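Local structure of short chain dehydrogenase (Salmonella typhi, 3G1T) at residues Q120-M123 / Q124-N128; M178-L181 / A182-Q186; P210-P214 / Q215-T219. The protein is probably an NAD(P)-dependent oxidoreductase of the short-chain dehydrogenase family, though its substrate is not established. All coordinates share one frame; numbering follows the deposited sequence.

Contact 1 of 3, residues Q120-M123 / Q124-N128; sequences QDVM and QVNVN
The side-chain amide of Asn126 carries two atoms of Val122 on the same face: methyl CG1 of Val122 sits above Asn126 ND2 at 3.6 Å, and the carbonyl O of Val122 hangs over Asn126 CG at 3.4 Å. The polar ends of the amide look elsewhere, OD1 taking the backbone N-H of Leu104 and ND2 donating to Ser170, so both polar ends of the amide are held, which fixes its rotation. All this lies on helix 116-142 of the Rossmann-like short-chain dehydrogenase fold, where a pi-type turn at 124-128 widens the helix. The turn probably corresponds to the kink known in the equivalent helix of classical family members. Its mark is the carbonyl of Met123, which accepts two backbone bonds: Asn128 N arrives in the carbonyl plane, while Val127 N stands 41° above it. On the flank facing the second subunit, Met123 folds back on itself, bent at chi2 (-55°) and chi3, and runs alongside Val127, bringing CE within 3.9 Å of Val127 CG2. It also packs on Met123 of the second subunit, and the Gln120 and Gln124 amides of the two subunits pair reciprocally, OE1 to NE2. Gln124 OE1 accepts from a water and from Asn128 of the same helix. The water reaches across from Gln120, donating to its backbone O at 2.6 Å and to Gln124 OE1 at 3.2 Å. Asn128 is held from two directions, with OD1 accepting from Trp119 of the second subunit. Its ND2 donates to Gln124 OE1 at 3.1 Å in an almost straight bond (173°) that stays in the amide plane of Asn128 but approaches the Gln124 amide from above.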
loop_
_atom_site.group_PDB
_atom_site.type_symbol
_atom_site.label_atom_id
_atom_site.label_comp_id
_atom_site.label_asym_id
_atom_site.label_seq_id
_atom_site.Cartn_x
_atom_site.Cartn_y
_atom_site.Cartn_z
ATOM N N GLN A 120 -2.694 11.271 -2.462
ATOM C CA GLN A 120 -3.163 11.161 -1.064
ATOM C C GLN A 120 -4.629 10.789 -0.995
ATOM O O GLN A 120 -5.017 9.950 -0.160
ATOM C CB GLN A 120 -2.891 12.484 -0.300
ATOM C CG GLN A 120 -2.001 12.372 0.948
ATOM C CD GLN A 120 -0.763 13.317 0.984
ATOM O OE1 GLN A 120 -0.100 13.400 1.999
ATOM N NE2 GLN A 120 -0.443 13.994 -0.142
ATOM N N ASP A 121 -5.460 11.354 -1.876
ATOM C CA ASP A 121 -6.921 11.029 -1.872
ATOM C C ASP A 121 -7.165 9.561 -2.182
ATOM O O ASP A 121 -8.032 8.909 -1.563
ATOM C CB ASP A 121 -7.661 11.848 -2.967
ATOM C CG ASP A 121 -7.720 13.329 -2.684
ATOM O OD1 ASP A 121 -7.477 13.741 -1.570
ATOM O OD2 ASP A 121 -8.010 14.123 -3.608
ATOM N N VAL A 122 -6.407 9.016 -3.157
ATOM C CA VAL A 122 -6.516 7.599 -3.561
ATOM C C VAL A 122 -6.158 6.739 -2.355
ATOM O O VAL A 122 -6.868 5.743 -2.077
ATOM C CB VAL A 122 -5.645 7.217 -4.849
ATOM C CG1 VAL A 122 -5.553 5.709 -5.066
ATOM C CG2 VAL A 122 -6.270 7.891 -6.096
ATOM N N MET A 123 -5.082 7.105 -1.662
ATOM C CA MET A 123 -4.652 6.306 -0.498
ATOM C C MET A 123 -5.745 6.372 0.587
ATOM O O MET A 123 -6.007 5.380 1.284
ATOM C CB MET A 123 -3.303 6.797 0.051
ATOM C CG MET A 123 -2.088 6.284 -0.849
ATOM S SD MET A 123 -1.820 4.484 -1.247
ATOM C CE MET A 123 -1.387 4.107 0.406
ATOM N N GLN A 124 -6.318 7.550 0.769
ATOM C CA GLN A 124 -7.298 7.756 1.833
ATOM C C GLN A 124 -8.543 6.927 1.578
ATOM O O GLN A 124 -9.104 6.354 2.538
ATOM C CB GLN A 124 -7.705 9.252 1.974
ATOM C CG GLN A 124 -8.492 9.557 3.283
ATOM C CD GLN A 124 -7.637 9.248 4.508
ATOM O OE1 GLN A 124 -6.431 9.333 4.425
ATOM N NE2 GLN A 124 -8.265 9.014 5.684
ATOM N N VAL A 125 -9.016 6.874 0.323
ATOM C CA VAL A 125 -10.251 6.116 0.067
ATOM C C VAL A 125 -9.905 4.612 0.083
ATOM O O VAL A 125 -10.611 3.811 0.746
ATOM C CB VAL A 125 -10.911 6.505 -1.312
ATOM C CG1 VAL A 125 -12.066 5.521 -1.748
ATOM C CG2 VAL A 125 -11.422 7.940 -1.215
ATOM N N ASN A 126 -8.895 4.236 -0.712
ATOM C CA ASN A 126 -8.722 2.834 -1.069
ATOM C C ASN A 126 -8.062 2.096 0.091
ATOM O O ASN A 126 -8.308 0.884 0.294
ATOM C CB ASN A 126 -7.870 2.640 -2.349
ATOM C CG ASN A 126 -8.577 3.203 -3.601
ATOM O OD1 ASN A 126 -9.675 3.789 -3.443
ATOM N ND2 ASN A 126 -7.971 3.059 -4.803
ATOM N N VAL A 127 -7.254 2.811 0.866
ATOM C CA VAL A 127 -6.592 2.127 1.964
ATOM C C VAL A 127 -7.075 2.570 3.360
ATOM O O VAL A 127 -7.564 1.744 4.177
ATOM C CB VAL A 127 -5.051 2.275 1.909
ATOM C CG1 VAL A 127 -4.359 1.389 2.996
ATOM C CG2 VAL A 127 -4.522 1.847 0.566
ATOM N N ASN A 128 -6.935 3.835 3.679
ATOM C CA ASN A 128 -7.166 4.181 5.110
ATOM C C ASN A 128 -8.620 4.167 5.543
ATOM O O ASN A 128 -8.950 3.744 6.660
ATOM C CB ASN A 128 -6.571 5.553 5.453
ATOM C CG ASN A 128 -5.086 5.649 5.126
ATOM O OD1 ASN A 128 -4.384 4.675 5.161
ATOM N ND2 ASN A 128 -4.629 6.857 4.721
HETATM O O HOH W 1 -4.105 9.655 2.241
#

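Contact 2 of 3, residues M178-L181 / A182-Q186; sequences MQVL and ADEYQ
Glu184 lies alongside Val180 one helical turn back, with CG resting on the Val180 carbonyl O at 3.2 Å and OE2 against methyl CG1 of the same valine at 3.4 Å. That apolar neighbour does nothing for the charge; the carboxylate is satisfied across the dimer interface, where OE1 accepts the backbone N-H of Met111 and OE2 that of Asn163, both of the second subunit. The chain beyond CG is extended (chi2 -176°), which carries the carboxylate outward to those donors. Two further side chains use the same device: Asp183 OD2 takes the N-H of Ala162, and Gln179 OE1 that of Gly160, again of the second subunit. A run of partner-subunit amides is thus answered by acceptors on one face of the helix. The helix itself, 165-185, is the connection of a beta-alpha-beta crossover between strands 147-152 and 190-196, and its other face, with Met178 and Leu181, packs on those strands. Backbone donors are paired in regular fashion at first, Ala182 N with Met178 O at 2.8 Å and Asp183 N with Gln179 O at 2.9 Å. Toward the last turn the pattern slackens. Tyr185 N makes a weak bond to Leu181 O, bent to 129°, and shares its hydrogen with Ala182 O at 3.3 Å. The Tyr185 ring comes up beside the Leu181 carbonyl, whose O lies near the ring plane at the edge, 3.2 Å from CD2. The carbonyl O of Glu184 is claimed by Arg188 NH2.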
loop_
_atom_site.group_PDB
_atom_site.type_symbol
_atom_site.label_atom_id
_atom_site.label_comp_id
_atom_site.label_asym_id
_atom_site.label_seq_id
_atom_site.Cartn_x
_atom_site.Cartn_y
_atom_site.Cartn_z
ATOM N N MET A 178 -5.468 -7.209 3.323
ATOM C CA MET A 178 -6.265 -8.427 3.261
ATOM C C MET A 178 -5.484 -9.644 3.834
ATOM O O MET A 178 -6.041 -10.374 4.695
ATOM C CB MET A 178 -6.671 -8.782 1.831
ATOM C CG MET A 178 -7.333 -10.255 1.657
ATOM S SD MET A 178 -6.338 -11.680 1.469
ATOM C CE MET A 178 -5.697 -11.241 -0.273
ATOM N N GLN A 179 -4.195 -9.794 3.496
ATOM C CA GLN A 179 -3.355 -10.939 4.024
ATOM C C GLN A 179 -3.155 -10.856 5.520
ATOM O O GLN A 179 -3.274 -11.917 6.144
ATOM C CB GLN A 179 -1.970 -10.993 3.379
ATOM C CG GLN A 179 -2.106 -11.367 1.885
ATOM C CD GLN A 179 -0.768 -11.571 1.234
ATOM O OE1 GLN A 179 0.245 -11.819 1.898
ATOM N NE2 GLN A 179 -0.749 -11.493 -0.102
ATOM N N VAL A 180 -2.985 -9.654 6.065
ATOM C CA VAL A 180 -2.870 -9.482 7.579
ATOM C C VAL A 180 -4.162 -9.972 8.240
ATOM O O VAL A 180 -4.128 -10.776 9.202
ATOM C CB VAL A 180 -2.523 -8.064 7.981
ATOM C CG1 VAL A 180 -2.543 -7.861 9.557
ATOM C CG2 VAL A 180 -1.093 -7.777 7.473
ATOM N N LEU A 181 -5.309 -9.438 7.760
ATOM C CA LEU A 181 -6.612 -9.788 8.310
ATOM C C LEU A 181 -6.889 -11.295 8.200
ATOM O O LEU A 181 -7.322 -11.951 9.184
ATOM C CB LEU A 181 -7.739 -9.031 7.506
ATOM C CG LEU A 181 -7.792 -7.595 7.884
ATOM C CD1 LEU A 181 -8.465 -6.753 6.770
ATOM C CD2 LEU A 181 -8.588 -7.337 9.193
ATOM N N ALA A 182 -6.577 -11.858 7.024
ATOM C CA ALA A 182 -6.869 -13.265 6.789
ATOM C C ALA A 182 -6.043 -14.064 7.788
ATOM O O ALA A 182 -6.577 -15.034 8.363
ATOM C CB ALA A 182 -6.425 -13.631 5.368
ATOM N N ASP A 183 -4.749 -13.710 7.934
ATOM C CA ASP A 183 -3.887 -14.453 8.978
ATOM C C ASP A 183 -4.421 -14.304 10.372
ATOM O O ASP A 183 -4.480 -15.286 11.125
ATOM C CB ASP A 183 -2.467 -13.944 8.926
ATOM C CG ASP A 183 -1.448 -14.945 9.598
ATOM O OD1 ASP A 183 -1.540 -16.187 9.371
ATOM O OD2 ASP A 183 -0.512 -14.491 10.211
ATOM N N GLU A 184 -4.944 -13.158 10.730
ATOM C CA GLU A 184 -5.446 -12.980 12.095
ATOM C C GLU A 184 -6.707 -13.758 12.419
ATOM O O GLU A 184 -6.978 -13.980 13.621
ATOM C CB GLU A 184 -5.727 -11.510 12.392
ATOM C CG GLU A 184 -4.341 -10.704 12.361
ATOM C CD GLU A 184 -4.478 -9.235 12.738
ATOM O OE1 GLU A 184 -5.579 -8.686 12.976
ATOM O OE2 GLU A 184 -3.434 -8.522 12.822
ATOM N N TYR A 185 -7.473 -14.108 11.378
ATOM C CA TYR A 185 -8.791 -14.774 11.547
ATOM C C TYR A 185 -8.744 -16.223 11.084
ATOM O O TYR A 185 -9.752 -16.880 11.070
ATOM C CB TYR A 185 -9.961 -13.975 10.943
ATOM C CG TYR A 185 -10.143 -12.691 11.762
ATOM C CD1 TYR A 185 -10.824 -12.748 12.984
ATOM C CD2 TYR A 185 -9.614 -11.410 11.321
ATOM C CE1 TYR A 185 -10.961 -11.569 13.770
ATOM C CE2 TYR A 185 -9.774 -10.250 12.062
ATOM C CZ TYR A 185 -10.412 -10.332 13.284
ATOM O OH TYR A 185 -10.460 -9.170 14.016
ATOM N N GLN A 186 -7.572 -16.696 10.688
ATOM C CA GLN A 186 -7.491 -17.927 9.907
ATOM C C GLN A 186 -8.177 -19.129 10.589
ATOM O O GLN A 186 -8.827 -19.883 9.915
ATOM C CB GLN A 186 -6.035 -18.234 9.616
ATOM C CG GLN A 186 -5.750 -18.591 8.183
ATOM C CD GLN A 186 -5.893 -20.061 7.905
ATOM O OE1 GLN A 186 -5.883 -20.494 6.734
ATOM N NE2 GLN A 186 -5.998 -20.871 8.975
#

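Contact 3 of 3, residues P210-P214 / Q215-T219; sequences PTEDP and QKLKT
From Asp213 to Leu217 the backbone makes two overlapping turns of 3-10 type, Lys216 N bonding to Asp213 O at 3.1 Å and Leu217 N to Pro214 O at the same length. The Asp213 side chain adds an Asx turn at the start of this short 3-10 segment, in the loop between helices 203-208 and 224-231 of the dehydrogenase fold. With its carboxylate carbon swung anti to the backbone N (chi1 -176°), Asp213 folds over the turn. Its OD1 then receives Gln215 N at 2.9 Å, from well above the carboxylate plane, and also touches Gln215 CB. Pro214, which has no N-H to offer, sits at the second position of the first turn. The Pro214 carbonyl is drawn on twice, by Leu217 N and by Arg201 NE, while Arg201 NH2 takes the carbonyl O of Leu217, so this arginine ties the exposed loop back to the chain before it. On another side of the turn, Glu212 and Leu217 cross nearly at right angles. Both leucine methyls lie over one face of the Glu212 carboxylate, CD1 3.5 Å from OE1 and CD2 3.9 Å from OE2. The charge of Glu212 is met by a salt bridge from OE1 to Arg205. The remaining oxygen of Asp213 faces Lys216, whose chain, bent at chi2 and again at chi4 (70°), curls back across the aspartate. Its methylene CG passes 3.7 Å from OD2, and NZ closes a long, weak salt bridge to Asp213 OD2 at 3.5 Å.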
loop_
_atom_site.group_PDB
_atom_site.type_symbol
_atom_site.label_atom_id
_atom_site.label_comp_id
_atom_site.label_asym_id
_atom_site.label_seq_id
_atom_site.Cartn_x
_atom_site.Cartn_y
_atom_site.Cartn_z
ATOM N N PRO A 210 -9.918 5.248 -22.526
ATOM C CA PRO A 210 -10.946 5.961 -23.374
ATOM C C PRO A 210 -11.144 5.456 -24.828
ATOM O O PRO A 210 -12.256 5.599 -25.416
ATOM C CB PRO A 210 -10.515 7.428 -23.287
ATOM C CG PRO A 210 -8.974 7.361 -22.815
ATOM C CD PRO A 210 -8.912 6.184 -21.957
ATOM N N THR A 211 -10.104 4.816 -25.375
ATOM C CA THR A 211 -10.215 4.266 -26.743
ATOM C C THR A 211 -10.947 2.934 -26.796
ATOM O O THR A 211 -11.516 2.591 -27.835
ATOM C CB THR A 211 -8.816 4.146 -27.456
ATOM O OG1 THR A 211 -7.945 3.308 -26.691
ATOM C CG2 THR A 211 -8.135 5.559 -27.591
ATOM N N GLU A 212 -10.939 2.176 -25.695
ATOM C CA GLU A 212 -11.402 0.794 -25.725
ATOM C C GLU A 212 -12.936 0.726 -25.998
ATOM O O GLU A 212 -13.719 1.584 -25.581
ATOM C CB GLU A 212 -11.113 0.142 -24.374
ATOM C CG GLU A 212 -11.802 -1.086 -24.048
ATOM C CD GLU A 212 -11.279 -1.584 -22.667
ATOM O OE1 GLU A 212 -11.763 -1.087 -21.605
ATOM O OE2 GLU A 212 -10.339 -2.420 -22.702
ATOM N N ASP A 213 -13.341 -0.306 -26.680
ATOM C CA ASP A 213 -14.755 -0.469 -26.928
ATOM C C ASP A 213 -15.361 -1.205 -25.780
ATOM O O ASP A 213 -15.089 -2.404 -25.671
ATOM C CB ASP A 213 -14.971 -1.314 -28.129
ATOM C CG ASP A 213 -16.446 -1.440 -28.483
ATOM O OD1 ASP A 213 -17.336 -1.010 -27.715
ATOM O OD2 ASP A 213 -16.716 -1.995 -29.553
ATOM N N PRO A 214 -16.182 -0.512 -24.938
ATOM C CA PRO A 214 -16.681 -1.166 -23.706
ATOM C C PRO A 214 -17.660 -2.268 -24.024
ATOM O O PRO A 214 -17.991 -3.091 -23.160
ATOM C CB PRO A 214 -17.397 -0.051 -22.937
ATOM C CG PRO A 214 -17.551 1.101 -23.928
ATOM C CD PRO A 214 -16.546 0.912 -25.026
ATOM N N GLN A 215 -18.147 -2.297 -25.276
ATOM C CA GLN A 215 -19.130 -3.292 -25.632
ATOM C C GLN A 215 -18.536 -4.647 -25.913
ATOM O O GLN A 215 -19.325 -5.653 -26.063
ATOM C CB GLN A 215 -19.972 -2.763 -26.842
ATOM C CG GLN A 215 -20.813 -1.555 -26.465
ATOM C CD GLN A 215 -22.035 -1.871 -25.595
ATOM O OE1 GLN A 215 -22.701 -2.935 -25.730
ATOM N NE2 GLN A 215 -22.351 -0.944 -24.698
ATOM N N LYS A 216 -17.177 -4.687 -25.962
ATOM C CA LYS A 216 -16.443 -5.918 -26.072
ATOM C C LYS A 216 -16.050 -6.469 -24.689
ATOM O O LYS A 216 -15.490 -7.559 -24.596
ATOM C CB LYS A 216 -15.230 -5.780 -26.954
ATOM C CG LYS A 216 -15.675 -5.321 -28.366
ATOM C CD LYS A 216 -15.100 -6.189 -29.471
ATOM C CE LYS A 216 -15.599 -5.789 -30.863
ATOM N NZ LYS A 216 -15.018 -4.485 -31.284
ATOM N N LEU A 217 -16.377 -5.730 -23.646
ATOM C CA LEU A 217 -16.085 -6.176 -22.273
ATOM C C LEU A 217 -17.272 -6.935 -21.636
ATOM O O LEU A 217 -18.447 -6.694 -21.948
ATOM C CB LEU A 217 -15.777 -4.949 -21.443
ATOM C CG LEU A 217 -14.521 -4.100 -21.753
ATOM C CD1 LEU A 217 -14.574 -2.927 -20.773
ATOM C CD2 LEU A 217 -13.210 -4.887 -21.674
ATOM N N LYS A 218 -16.973 -7.841 -20.697
ATOM C CA LYS A 218 -17.994 -8.414 -19.849
ATOM C C LYS A 218 -18.611 -7.295 -18.998
ATOM O O LYS A 218 -17.916 -6.339 -18.640
ATOM C CB LYS A 218 -17.342 -9.486 -18.911
ATOM C CG LYS A 218 -16.700 -10.708 -19.690
ATOM C CD LYS A 218 -17.745 -11.533 -20.427
ATOM C CE LYS A 218 -17.212 -12.947 -20.900
ATOM N NZ LYS A 218 -16.265 -13.569 -19.961
ATOM N N THR A 219 -19.902 -7.453 -18.690
ATOM C CA THR A 219 -20.604 -6.539 -17.821
ATOM C C THR A 219 -20.434 -7.005 -16.369
ATOM O O THR A 219 -19.979 -8.141 -16.096
ATOM C CB THR A 219 -22.088 -6.568 -18.049
ATOM O OG1 THR A 219 -22.533 -7.921 -17.923
ATOM C CG2 THR A 219 -22.440 -6.035 -19.511
#

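Contacts 1 and 2 are buried and contact 3 lies at the surface, which shows in what satisfies their polar atoms. Residues 120-128 and 178-186 sit on two different helices, 116-142 and 165-185, that both face the second subunit; the centres of contacts 1 and 2 are 21 Å apart. In contact 1 amides pair with amides and a pi-type turn widens the helix without breaking it. Contact 2 keeps ordinary helical bonding until its last turn and turns carboxylates toward backbone N-H groups of the partner. Contact 3, about 35 Å from contact 2 between centres and across the middle of the chain, touches no other subunit and relies on short turns and salt bridges.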